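Local coordinates for protein tRNA (cytosine(72)-C(5))-methyltransferase (Pyrococcus horikoshii, PDB 5ZVE) that transfers a methyl group from S-adenosyl-L-methionine to C5 of cytosine 72 in several tRNAs, at residues A[174-180]-A[241-245]; A[206-212]-A[234-238]; A[325-331]-A[362-366]; A[341-347]-A[376-382]. All blocks are in the same frame, centred on the assembly; numbering follows the deposited sequence.

Interaction 1: A[174-180]-A[241-245]; sequences FEKGYFY and NIKRL
Arg244 lays its guanidinium over one face of the Phe174 ring, where the end of helix 232-245 meets the Schellman motif that closes helix 172-175. The planes are 11° apart and the centres 4.3 Å, a stack that is also an off-centre cation-pi contact. With CG anti to the backbone N (chi1 -155°), the arginine chain runs straight until a bend at chi3 turns its flat end over the ring.

Hydrogen bonds use every nitrogen of that group. NE makes a weak one to Phe174 O at 3.3 Å, and NH2 donates to a water that in turn donates to Phe174 O and Phe179 O. NH1 points almost straight (173°) at an in-plane lone pair of Asn241 OD1, 3.1 Å away; ND2 of this asparagine serves Pro208 O. A leucine in place of Arg244 would probably leave the Phe174 ring without its stacked cation and Asn241 OD1 without this donor.

Backbones meet at Gly177, whose CA lies 3.2 Å from Arg244 O in a C-H...O contact; a side chain would collide with that oxygen, and the positive phi of the Schellman turn also suits glycine. Asn41 donates to both Gly177 O and Leu245 O, tying the helix end to the antiparallel sheet that strand 179-181 edges.

One apolar contact joins the segments: Leu245 sets CD1 against CD1 of Tyr180 at 4.1 Å. The tyrosine's polar end reaches a water 2.6 Å from its OH, which Asn241 ND2 also approaches in a weak bond.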
# COMPACT_ATOMS: atom_id res chain seq x y z
N PHE A 174 -18.31 -2.46 3.98
CA PHE A 174 -17.38 -2.65 2.88
C PHE A 174 -18.12 -3.07 1.61
O PHE A 174 -17.82 -2.59 0.51
CB PHE A 174 -16.32 -3.70 3.24
CG PHE A 174 -15.32 -3.95 2.14
CD1 PHE A 174 -14.17 -3.18 2.06
CD2 PHE A 174 -15.54 -4.94 1.20
CE1 PHE A 174 -13.25 -3.41 1.05
CE2 PHE A 174 -14.62 -5.17 0.19
CZ PHE A 174 -13.48 -4.40 0.12
N GLU A 175 -19.06 -3.99 1.77
CA GLU A 175 -19.84 -4.50 0.64
C GLU A 175 -20.70 -3.41 -0.01
O GLU A 175 -20.92 -3.42 -1.22
CB GLU A 175 -20.72 -5.67 1.10
CG GLU A 175 -19.91 -6.88 1.57
CD GLU A 175 -20.77 -7.94 2.25
OE1 GLU A 175 -21.91 -7.63 2.64
OE2 GLU A 175 -20.29 -9.09 2.39
N LYS A 176 -21.16 -2.46 0.79
CA LYS A 176 -22.00 -1.38 0.28
C LYS A 176 -21.17 -0.24 -0.30
O LYS A 176 -21.71 0.77 -0.75
CB LYS A 176 -22.93 -0.86 1.38
CG LYS A 176 -23.85 -1.95 1.95
CD LYS A 176 -25.16 -1.39 2.48
CE LYS A 176 -25.18 -1.35 4.00
NZ LYS A 176 -26.41 -0.69 4.53
N GLY A 177 -19.84 -0.39 -0.30
CA GLY A 177 -18.96 0.57 -0.93
C GLY A 177 -18.75 1.84 -0.13
O GLY A 177 -18.46 2.90 -0.70
N TYR A 178 -18.89 1.75 1.19
CA TYR A 178 -18.80 2.93 2.05
C TYR A 178 -17.36 3.41 2.25
O TYR A 178 -17.14 4.56 2.61
CB TYR A 178 -19.42 2.63 3.42
CG TYR A 178 -20.93 2.57 3.42
CD1 TYR A 178 -21.67 3.07 2.36
CD2 TYR A 178 -21.62 2.02 4.49
CE1 TYR A 178 -23.06 3.02 2.36
CE2 TYR A 178 -23.01 1.97 4.51
CZ TYR A 178 -23.72 2.47 3.44
OH TYR A 178 -25.09 2.42 3.44
N PHE A 179 -16.39 2.53 2.02
CA PHE A 179 -15.00 2.90 2.22
C PHE A 179 -14.03 2.04 1.42
O PHE A 179 -14.40 1.00 0.87
CB PHE A 179 -14.63 2.84 3.71
CG PHE A 179 -14.62 1.44 4.28
CD1 PHE A 179 -13.48 0.66 4.24
CD2 PHE A 179 -15.76 0.92 4.87
CE1 PHE A 179 -13.47 -0.62 4.76
CE2 PHE A 179 -15.76 -0.36 5.40
CZ PHE A 179 -14.61 -1.13 5.34
N TYR A 180 -12.78 2.49 1.37
CA TYR A 180 -11.73 1.77 0.66
C TYR A 180 -10.44 1.84 1.46
O TYR A 180 -9.89 2.93 1.67
CB TYR A 180 -11.53 2.37 -0.74
CG TYR A 180 -10.55 1.61 -1.59
CD1 TYR A 180 -10.96 0.53 -2.36
CD2 TYR A 180 -9.21 1.97 -1.63
CE1 TYR A 180 -10.06 -0.17 -3.14
CE2 TYR A 180 -8.31 1.28 -2.40
CZ TYR A 180 -8.74 0.21 -3.16
OH TYR A 180 -7.84 -0.48 -3.94
N ASN A 241 -14.04 -2.94 -8.04
CA ASN A 241 -13.87 -1.83 -7.11
C ASN A 241 -14.69 -0.61 -7.53
O ASN A 241 -15.30 0.05 -6.69
CB ASN A 241 -12.40 -1.45 -6.99
CG ASN A 241 -11.58 -2.49 -6.25
OD1 ASN A 241 -12.13 -3.32 -5.51
ND2 ASN A 241 -10.27 -2.44 -6.43
N ILE A 242 -14.70 -0.33 -8.82
CA ILE A 242 -15.44 0.80 -9.37
C ILE A 242 -16.94 0.63 -9.14
O ILE A 242 -17.62 1.55 -8.69
CB ILE A 242 -15.15 0.97 -10.87
CG1 ILE A 242 -13.78 1.61 -11.07
CG2 ILE A 242 -16.21 1.82 -11.53
CD1 ILE A 242 -13.29 1.59 -12.50
N LYS A 243 -17.44 -0.56 -9.45
CA LYS A 243 -18.86 -0.87 -9.28
C LYS A 243 -19.30 -0.78 -7.82
O LYS A 243 -20.35 -0.23 -7.51
CB LYS A 243 -19.16 -2.26 -9.82
CG LYS A 243 -20.61 -2.66 -9.67
CD LYS A 243 -20.80 -4.15 -9.90
CE LYS A 243 -22.27 -4.50 -9.94
NZ LYS A 243 -22.50 -5.94 -10.28
N ARG A 244 -18.48 -1.34 -6.94
CA ARG A 244 -18.81 -1.39 -5.52
C ARG A 244 -18.81 0.01 -4.90
O ARG A 244 -19.66 0.33 -4.06
CB ARG A 244 -17.82 -2.30 -4.79
CG ARG A 244 -18.37 -2.90 -3.51
CD ARG A 244 -17.32 -3.71 -2.76
NE ARG A 244 -16.21 -2.89 -2.30
CZ ARG A 244 -15.02 -2.84 -2.89
NH1 ARG A 244 -14.78 -3.58 -3.96
NH2 ARG A 244 -14.07 -2.05 -2.40
N LEU A 245 -17.86 0.84 -5.31
CA LEU A 245 -17.73 2.18 -4.78
C LEU A 245 -18.71 3.16 -5.42
O LEU A 245 -18.85 4.29 -4.96
CB LEU A 245 -16.30 2.69 -4.96
CG LEU A 245 -15.22 2.02 -4.10
CD1 LEU A 245 -13.85 2.55 -4.48
CD2 LEU A 245 -15.50 2.26 -2.63
O HOH W 1 -15.48 -0.96 -0.39
O HOH W 2 -21.62 -1.67 -3.20
O HOH W 3 -7.98 -3.08 -3.86

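Interaction 2: A[206-212]-A[234-238]; sequences AAPGGKT and RLRKM. With SAH (S-adenosyl-L-homocysteine), chain C.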
# COMPACT_ATOMS: atom_id res chain seq x y z
N ALA A 206 -2.95 2.43 -12.79
CA ALA A 206 -4.09 2.77 -11.96
C ALA A 206 -4.65 1.63 -11.12
O ALA A 206 -5.21 1.87 -10.06
CB ALA A 206 -5.20 3.35 -12.83
N ALA A 207 -4.48 0.39 -11.58
CA ALA A 207 -5.10 -0.75 -10.90
C ALA A 207 -4.38 -1.09 -9.60
O ALA A 207 -3.16 -0.95 -9.52
CB ALA A 207 -5.13 -1.96 -11.82
N PRO A 208 -5.12 -1.54 -8.57
CA PRO A 208 -6.56 -1.85 -8.56
C PRO A 208 -7.50 -0.64 -8.45
O PRO A 208 -8.71 -0.83 -8.36
CB PRO A 208 -6.71 -2.74 -7.32
CG PRO A 208 -5.64 -2.27 -6.41
CD PRO A 208 -4.48 -1.91 -7.29
N GLY A 209 -6.97 0.58 -8.44
CA GLY A 209 -7.81 1.76 -8.54
C GLY A 209 -8.01 2.53 -7.25
O GLY A 209 -8.96 3.30 -7.13
N GLY A 210 -7.10 2.33 -6.30
CA GLY A 210 -7.12 3.07 -5.05
C GLY A 210 -7.11 4.57 -5.26
O GLY A 210 -8.00 5.28 -4.80
N LYS A 211 -6.10 5.06 -5.97
CA LYS A 211 -5.97 6.49 -6.19
C LYS A 211 -6.93 6.97 -7.26
O LYS A 211 -7.36 8.12 -7.25
CB LYS A 211 -4.53 6.86 -6.54
CG LYS A 211 -3.55 6.62 -5.40
CD LYS A 211 -2.11 6.80 -5.84
CE LYS A 211 -1.16 6.56 -4.69
NZ LYS A 211 -1.13 5.13 -4.28
N THR A 212 -7.27 6.10 -8.21
CA THR A 212 -8.21 6.49 -9.25
C THR A 212 -9.59 6.81 -8.68
O THR A 212 -10.19 7.84 -9.01
CB THR A 212 -8.35 5.41 -10.32
OG1 THR A 212 -7.06 5.10 -10.87
CG2 THR A 212 -9.27 5.88 -11.44
N ARG A 234 -5.70 -7.34 -12.71
CA ARG A 234 -5.76 -6.19 -11.82
C ARG A 234 -6.78 -5.17 -12.32
O ARG A 234 -7.43 -4.49 -11.52
CB ARG A 234 -4.37 -5.56 -11.68
CG ARG A 234 -3.37 -6.48 -10.99
CD ARG A 234 -1.95 -5.94 -11.04
NE ARG A 234 -1.79 -4.69 -10.29
CZ ARG A 234 -1.73 -4.59 -8.97
NH1 ARG A 234 -1.82 -5.68 -8.21
NH2 ARG A 234 -1.58 -3.40 -8.39
N LEU A 235 -6.94 -5.07 -13.64
CA LEU A 235 -8.01 -4.26 -14.20
C LEU A 235 -9.38 -4.86 -13.91
O LEU A 235 -10.35 -4.14 -13.69
CB LEU A 235 -7.83 -4.09 -15.71
CG LEU A 235 -6.81 -3.02 -16.12
CD1 LEU A 235 -6.67 -2.98 -17.62
CD2 LEU A 235 -7.25 -1.67 -15.58
N ARG A 236 -9.46 -6.19 -13.92
CA ARG A 236 -10.69 -6.88 -13.56
C ARG A 236 -11.09 -6.59 -12.11
O ARG A 236 -12.26 -6.37 -11.81
CB ARG A 236 -10.54 -8.39 -13.77
CG ARG A 236 -11.78 -9.20 -13.45
CD ARG A 236 -11.59 -10.65 -13.86
NE ARG A 236 -11.04 -10.76 -15.21
CZ ARG A 236 -10.89 -11.90 -15.87
NH1 ARG A 236 -11.26 -13.05 -15.31
NH2 ARG A 236 -10.39 -11.89 -17.10
N LYS A 237 -10.10 -6.60 -11.22
CA LYS A 237 -10.34 -6.23 -9.83
C LYS A 237 -10.76 -4.77 -9.74
O LYS A 237 -11.60 -4.40 -8.91
CB LYS A 237 -9.09 -6.47 -8.98
CG LYS A 237 -9.30 -6.19 -7.50
CD LYS A 237 -10.42 -7.06 -6.94
CE LYS A 237 -10.64 -6.80 -5.46
NZ LYS A 237 -11.72 -7.68 -4.91
N MET A 238 -10.18 -3.93 -10.60
CA MET A 238 -10.49 -2.51 -10.61
C MET A 238 -11.93 -2.26 -11.04
O MET A 238 -12.60 -1.36 -10.53
CB MET A 238 -9.52 -1.76 -11.52
CG MET A 238 -9.80 -0.28 -11.63
SD MET A 238 -8.35 0.67 -12.13
CE MET A 238 -9.02 2.33 -12.05
N SAH C . -2.06 3.26 -8.34
CA SAH C . -2.64 1.98 -7.94
CB SAH C . -1.56 0.93 -7.68
CG SAH C . -0.37 0.94 -8.63
SD SAH C . 0.59 -0.58 -8.48
C SAH C . -3.59 2.11 -6.74
O SAH C . -3.61 3.13 -6.05
OXT SAH C . -4.35 1.20 -6.43
C5' SAH C . 1.45 -0.35 -10.06
C4' SAH C . 0.67 -0.84 -11.28
O4' SAH C . 1.42 -0.59 -12.45
C3' SAH C . 0.37 -2.33 -11.28
O3' SAH C . -1.02 -2.52 -11.22
C2' SAH C . 0.87 -2.85 -12.62
O2' SAH C . -0.12 -3.62 -13.24
C1' SAH C . 1.10 -1.58 -13.41
N9 SAH C . 2.14 -1.69 -14.45
C8 SAH C . 3.37 -2.30 -14.37
N7 SAH C . 4.00 -2.15 -15.56
C5 SAH C . 3.19 -1.46 -16.40
C6 SAH C . 3.33 -1.04 -17.72
N6 SAH C . 4.44 -1.30 -18.40
N1 SAH C . 2.31 -0.33 -18.31
C2 SAH C . 1.15 -0.05 -17.61
N3 SAH C . 1.02 -0.48 -16.30
C4 SAH C . 2.02 -1.17 -15.71
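Met238 runs along the cofactor loop 206-212, the glycine-rich turn of the Rossmann-like methyltransferase fold. Its CG is anti to the backbone N (chi1 178°) and the chain stays extended, which carries SD to 3.8 Å from Ala207 CA and CE across the side chain of Thr212, at about a right angle and 3.6 Å from its CB. A long unbranched thioether suits this place because it can pass along the loop and still reach Thr212 with its methyl. Thr212 sends OG1 elsewhere, to Asp203.

Arg234 and Pro208 lie side by side, pointing the same way, with Pro208 CD 3.4 Å from Arg234 NH2; a cis peptide bond precedes the proline. A bend at chi3 turns the guanidinium to the ribose of S-adenosyl-L-homocysteine, where NE meets O3' at 2.5 Å, so short that the exact value is doubtful. NH2 adds a weak bond to Ala207 O at 3.1 Å.

At the amino-acid end of the ligand, Gly210 N donates to OXT at 3.0 Å and Lys211 N to O at 3.2 Å. The arginine thus serves the ribose hydroxyl, while N-H groups at the start of helix 210-218 probably steady the negative carboxylate.

Interaction 3: A[325-331]-A[362-366]; sequences LSYEENE and QRFYP
Leu325 O is gripped by two nitrogens of Arg363: NH2 at 2.7 Å and, more weakly, NH1 at 3.0 Å. The carbonyl belongs to the loop that follows strand 316-322 of the Rossmann-like catalytic domain, just beyond Cys323, the predicted nucleophile, and the arginine stands on strand 361-364 of the same sheet. The oxygen lies in the guanidinium plane, but NH2 approaches from well above the carbonyl plane.

On its NE side the same guanidinium clasps Glu331 in a side-on salt bridge. NE binds OE2 at 2.7 Å and NH2 binds OE1 at 3.1 Å, each through the syn lone pair, with the two flat groups only 14° apart. The arginine chain is extended from CG to NE, giving it the length to cross from strand to loop, while the glutamate folds back at chi2 (88°) to present both oxygens. Ile356 N is a second donor to OE2, so the buried carboxylate has several partners. A methionine in place of Arg363 would probably leave Glu331 without its counter-charge and Leu325 O without this double grip.

Beside the polar cluster, Leu325 CD2 touches Tyr365 CD1 at 4.4 Å. The loop contains a type I turn from Tyr327 to Asn330 and an ST motif: Ser326 OG accepts from Glu329 N at 3.2 Å and donates to Glu329 OE2 at 2.8 Å, on the anti side and well out of the carboxylate plane.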
# COMPACT_ATOMS: atom_id res chain seq x y z
N LEU A 325 11.66 3.33 -0.77
CA LEU A 325 12.55 4.24 -0.06
C LEU A 325 13.77 4.69 -0.87
O LEU A 325 14.42 5.66 -0.50
CB LEU A 325 13.02 3.57 1.23
CG LEU A 325 11.92 3.22 2.23
CD1 LEU A 325 12.43 2.18 3.22
CD2 LEU A 325 11.47 4.47 2.94
N SER A 326 14.06 3.99 -1.96
CA SER A 326 15.33 4.19 -2.67
C SER A 326 15.48 5.61 -3.20
O SER A 326 14.50 6.29 -3.52
CB SER A 326 15.46 3.20 -3.83
OG SER A 326 14.68 3.60 -4.94
N TYR A 327 16.72 6.07 -3.26
CA TYR A 327 17.01 7.37 -3.84
C TYR A 327 16.75 7.36 -5.34
O TYR A 327 16.09 8.26 -5.87
CB TYR A 327 18.47 7.79 -3.57
CG TYR A 327 18.77 9.18 -4.05
CD1 TYR A 327 18.56 10.28 -3.23
CD2 TYR A 327 19.25 9.41 -5.34
CE1 TYR A 327 18.83 11.57 -3.67
CE2 TYR A 327 19.52 10.68 -5.79
CZ TYR A 327 19.31 11.76 -4.95
OH TYR A 327 19.58 13.03 -5.40
N GLU A 328 17.28 6.34 -6.02
CA GLU A 328 17.26 6.28 -7.48
C GLU A 328 15.84 6.32 -8.06
O GLU A 328 15.61 6.99 -9.07
CB GLU A 328 17.97 5.00 -7.97
CG GLU A 328 19.48 4.97 -7.77
CD GLU A 328 19.88 4.57 -6.36
OE1 GLU A 328 18.98 4.30 -5.54
OE2 GLU A 328 21.10 4.51 -6.09
N GLU A 329 14.90 5.63 -7.42
CA GLU A 329 13.53 5.59 -7.91
C GLU A 329 12.76 6.85 -7.55
O GLU A 329 11.68 7.10 -8.07
CB GLU A 329 12.78 4.37 -7.35
CG GLU A 329 13.35 3.02 -7.74
CD GLU A 329 12.71 1.88 -6.97
OE1 GLU A 329 11.57 1.50 -7.31
OE2 GLU A 329 13.33 1.38 -6.02
N ASN A 330 13.34 7.66 -6.67
CA ASN A 330 12.63 8.81 -6.14
C ASN A 330 13.28 10.14 -6.51
O ASN A 330 13.02 10.68 -7.58
CB ASN A 330 12.50 8.68 -4.62
CG ASN A 330 11.59 7.53 -4.23
OD1 ASN A 330 10.63 7.22 -4.95
ND2 ASN A 330 11.87 6.89 -3.10
N GLU A 331 14.12 10.67 -5.63
CA GLU A 331 14.79 11.94 -5.90
C GLU A 331 15.60 11.87 -7.19
O GLU A 331 15.65 12.84 -7.95
CB GLU A 331 15.68 12.35 -4.73
CG GLU A 331 14.92 12.86 -3.50
CD GLU A 331 14.52 11.74 -2.55
OE1 GLU A 331 14.63 10.55 -2.94
OE2 GLU A 331 14.11 12.05 -1.41
N GLN A 362 7.88 15.16 -0.95
CA GLN A 362 7.42 14.75 0.36
C GLN A 362 7.66 13.26 0.61
O GLN A 362 7.17 12.42 -0.14
CB GLN A 362 5.94 15.08 0.53
CG GLN A 362 5.40 14.84 1.92
CD GLN A 362 3.97 15.30 2.10
OE1 GLN A 362 3.45 15.31 3.21
NE2 GLN A 362 3.32 15.68 1.00
N ARG A 363 8.40 12.95 1.67
CA ARG A 363 8.67 11.56 2.02
C ARG A 363 7.95 11.16 3.29
O ARG A 363 7.75 11.98 4.19
CB ARG A 363 10.17 11.32 2.19
CG ARG A 363 10.88 10.81 0.94
CD ARG A 363 12.35 10.62 1.20
NE ARG A 363 13.06 10.01 0.08
CZ ARG A 363 13.35 8.71 0.01
NH1 ARG A 363 12.99 7.89 0.99
NH2 ARG A 363 14.01 8.24 -1.04
N PHE A 364 7.56 9.89 3.35
CA PHE A 364 6.99 9.31 4.55
C PHE A 364 7.88 8.18 5.04
O PHE A 364 8.40 7.40 4.24
CB PHE A 364 5.57 8.81 4.29
CG PHE A 364 4.56 9.91 4.06
CD1 PHE A 364 4.33 10.41 2.79
CD2 PHE A 364 3.84 10.43 5.12
CE1 PHE A 364 3.41 11.42 2.58
CE2 PHE A 364 2.91 11.44 4.92
CZ PHE A 364 2.69 11.94 3.65
N TYR A 365 8.08 8.14 6.35
CA TYR A 365 8.90 7.11 6.98
C TYR A 365 8.08 6.38 8.03
O TYR A 365 7.26 7.00 8.71
CB TYR A 365 10.14 7.72 7.63
CG TYR A 365 11.11 8.34 6.65
CD1 TYR A 365 12.03 7.55 5.97
CD2 TYR A 365 11.11 9.71 6.42
CE1 TYR A 365 12.93 8.11 5.08
CE2 TYR A 365 12.01 10.28 5.52
CZ TYR A 365 12.91 9.47 4.86
OH TYR A 365 13.81 10.02 3.97
N PRO A 366 8.29 5.06 8.16
CA PRO A 366 7.50 4.27 9.12
C PRO A 366 7.73 4.68 10.58
O PRO A 366 6.78 4.67 11.37
CB PRO A 366 7.99 2.83 8.88
CG PRO A 366 9.33 2.97 8.25
CD PRO A 366 9.26 4.23 7.43

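Interaction 4: A[341-347]-A[376-382]; sequences GMKLEEQ and IAKLRKV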
# COMPACT_ATOMS: atom_id res chain seq x y z
N GLY A 341 12.31 19.57 -18.52
CA GLY A 341 11.38 20.69 -18.60
C GLY A 341 10.26 20.70 -17.57
O GLY A 341 9.24 21.36 -17.76
N MET A 342 10.44 19.95 -16.48
CA MET A 342 9.47 19.95 -15.39
C MET A 342 10.01 20.75 -14.21
O MET A 342 11.21 20.79 -13.98
CB MET A 342 9.15 18.52 -14.96
CG MET A 342 8.64 17.60 -16.06
SD MET A 342 7.02 18.08 -16.68
CE MET A 342 6.00 17.87 -15.22
N LYS A 343 9.10 21.36 -13.45
CA LYS A 343 9.48 22.19 -12.30
C LYS A 343 8.78 21.76 -11.01
O LYS A 343 7.57 21.50 -11.02
CB LYS A 343 9.18 23.66 -12.60
CG LYS A 343 9.56 24.63 -11.49
CD LYS A 343 9.24 26.06 -11.90
CE LYS A 343 9.51 27.04 -10.76
NZ LYS A 343 8.62 26.78 -9.59
N LEU A 344 9.53 21.69 -9.92
CA LEU A 344 8.96 21.33 -8.62
C LEU A 344 7.96 22.37 -8.12
O LEU A 344 8.19 23.57 -8.23
CB LEU A 344 10.07 21.16 -7.59
CG LEU A 344 10.83 19.83 -7.53
CD1 LEU A 344 12.07 20.01 -6.69
CD2 LEU A 344 9.95 18.76 -6.94
N GLU A 345 6.86 21.88 -7.57
CA GLU A 345 5.83 22.75 -7.01
C GLU A 345 5.46 22.32 -5.60
O GLU A 345 5.47 21.13 -5.27
CB GLU A 345 4.58 22.76 -7.89
CG GLU A 345 4.83 23.20 -9.32
CD GLU A 345 4.37 24.62 -9.58
OE1 GLU A 345 3.15 24.88 -9.49
OE2 GLU A 345 5.23 25.48 -9.89
N GLU A 346 5.14 23.31 -4.77
CA GLU A 346 4.69 23.08 -3.40
C GLU A 346 3.45 22.18 -3.39
O GLU A 346 2.53 22.38 -4.17
CB GLU A 346 4.38 24.41 -2.73
CG GLU A 346 4.15 24.35 -1.24
CD GLU A 346 3.76 25.70 -0.66
OE1 GLU A 346 2.78 26.29 -1.17
OE2 GLU A 346 4.43 26.17 0.28
N GLN A 347 3.45 21.19 -2.50
CA GLN A 347 2.30 20.31 -2.38
C GLN A 347 1.32 20.89 -1.36
O GLN A 347 1.74 21.47 -0.36
CB GLN A 347 2.74 18.90 -1.99
CG GLN A 347 3.66 18.25 -3.01
CD GLN A 347 4.09 16.86 -2.60
OE1 GLN A 347 3.46 16.23 -1.75
NE2 GLN A 347 5.16 16.36 -3.21
N ILE A 376 6.39 11.27 -2.63
CA ILE A 376 5.47 12.05 -3.46
C ILE A 376 6.16 13.26 -4.06
O ILE A 376 6.73 14.08 -3.34
CB ILE A 376 4.23 12.55 -2.67
CG1 ILE A 376 3.57 11.42 -1.88
CG2 ILE A 376 3.23 13.22 -3.61
CD1 ILE A 376 2.36 11.90 -1.05
N ALA A 377 6.12 13.38 -5.39
CA ALA A 377 6.62 14.56 -6.07
C ALA A 377 5.52 15.20 -6.92
O ALA A 377 4.79 14.50 -7.62
CB ALA A 377 7.82 14.19 -6.95
N LYS A 378 5.42 16.52 -6.86
CA LYS A 378 4.45 17.24 -7.67
C LYS A 378 5.15 18.21 -8.60
O LYS A 378 5.88 19.09 -8.14
CB LYS A 378 3.46 18.01 -6.79
CG LYS A 378 2.42 18.79 -7.59
CD LYS A 378 1.78 19.87 -6.75
CE LYS A 378 0.62 20.51 -7.49
NZ LYS A 378 0.05 21.64 -6.73
N LEU A 379 4.91 18.06 -9.90
CA LEU A 379 5.62 18.88 -10.88
C LEU A 379 4.73 19.61 -11.87
O LEU A 379 3.63 19.15 -12.21
CB LEU A 379 6.60 18.03 -11.68
CG LEU A 379 7.75 17.34 -10.96
CD1 LEU A 379 8.85 17.11 -11.94
CD2 LEU A 379 8.26 18.17 -9.85
N ARG A 380 5.24 20.74 -12.34
CA ARG A 380 4.58 21.56 -13.34
C ARG A 380 5.44 21.57 -14.62
O ARG A 380 6.64 21.84 -14.56
CB ARG A 380 4.37 22.97 -12.79
CG ARG A 380 4.06 24.05 -13.80
CD ARG A 380 2.71 23.84 -14.46
NE ARG A 380 1.62 23.55 -13.52
CZ ARG A 380 1.17 24.38 -12.58
NH1 ARG A 380 1.71 25.58 -12.43
NH2 ARG A 380 0.17 24.01 -11.79
N LYS A 381 4.82 21.26 -15.75
CA LYS A 381 5.52 21.25 -17.04
C LYS A 381 5.65 22.67 -17.59
O LYS A 381 4.68 23.22 -18.12
CB LYS A 381 4.80 20.36 -18.05
CG LYS A 381 5.46 20.34 -19.42
CD LYS A 381 4.78 19.35 -20.35
CE LYS A 381 5.50 19.29 -21.69
NZ LYS A 381 4.90 18.29 -22.62
N VAL A 382 6.83 23.25 -17.47
CA VAL A 382 7.03 24.64 -17.89
C VAL A 382 7.31 24.77 -19.39
O VAL A 382 7.03 25.82 -19.98
CB VAL A 382 8.17 25.30 -17.11
CG1 VAL A 382 7.81 25.41 -15.63
CG2 VAL A 382 9.47 24.53 -17.30
O HOH W 4 6.50 18.31 -5.04
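Over one face of the Arg380 guanidinium sits Glu345 OE1, 3.3 Å from NH1. The oxygen is far out of the guanidinium plane and the two flat groups are turned 51° against each other, so the salt bridge is one of charges alone, with no N-H aimed at the acid. Glu345 OE2 also has a long pairing with Lys343 NZ, which sets the acid between two basic groups. The Gln347 amide works through its edge: NE2 donates to Ile376 O at 2.8 Å, with that oxygen in the amide plane although the donor stands above the carbonyl plane. A water accepts from both NE2 and Lys378 N.

The backbones form an antiparallel ladder. Lys343 and Arg380 are the hydrogen-bonded pair, N to O at 2.7 Å from the lysine and 2.8 Å from the arginine; Glu345 N to Lys378 O and Val382 N to Gly341 O continue it on either side. Gly341, with positive phi, suits the turn into the strand.

Leu379 is wedged between two apolar neighbours, its CD1 3.3 Å from Met342 CB and its CD2 3.4 Å from Leu344 CD2, both tight. The bend at chi2 (-67°) sets SD of Met342 3.5 Å from Lys381 CB, and that at chi3 turns CE back toward Leu379 CB.

Strand 374-381 also pairs with strands 316-322 and 361-364. Helix 331-339 packs through Met337 on the face of Met342 and Leu379, while helix 184-193 meets Ile376 and Lys378 on the other.

Overall arrangement
Interactions 2 and 3 are buried, while 1 and 4 are only partly so. Interactions 1 and 2 share helix 232-245: its last turn holds the strand 179-181 region, its earlier turns the cofactor loop, and they touch where Asn241 meets Pro208. Interactions 3 and 4 join in the sheet, where strands 361-364 and 374-381 are bonded as neighbours through Gln362 and Ile376, and the side chain of Gln362 also bonds Gln347. An arginine marks each contact but works differently: stacked on a ring in 1, turned to a ribose in 2, enclosed in a planar salt bridge in 3, and in loose charge pairing nearer the surface in 4. Interaction 2 alone includes the ligand.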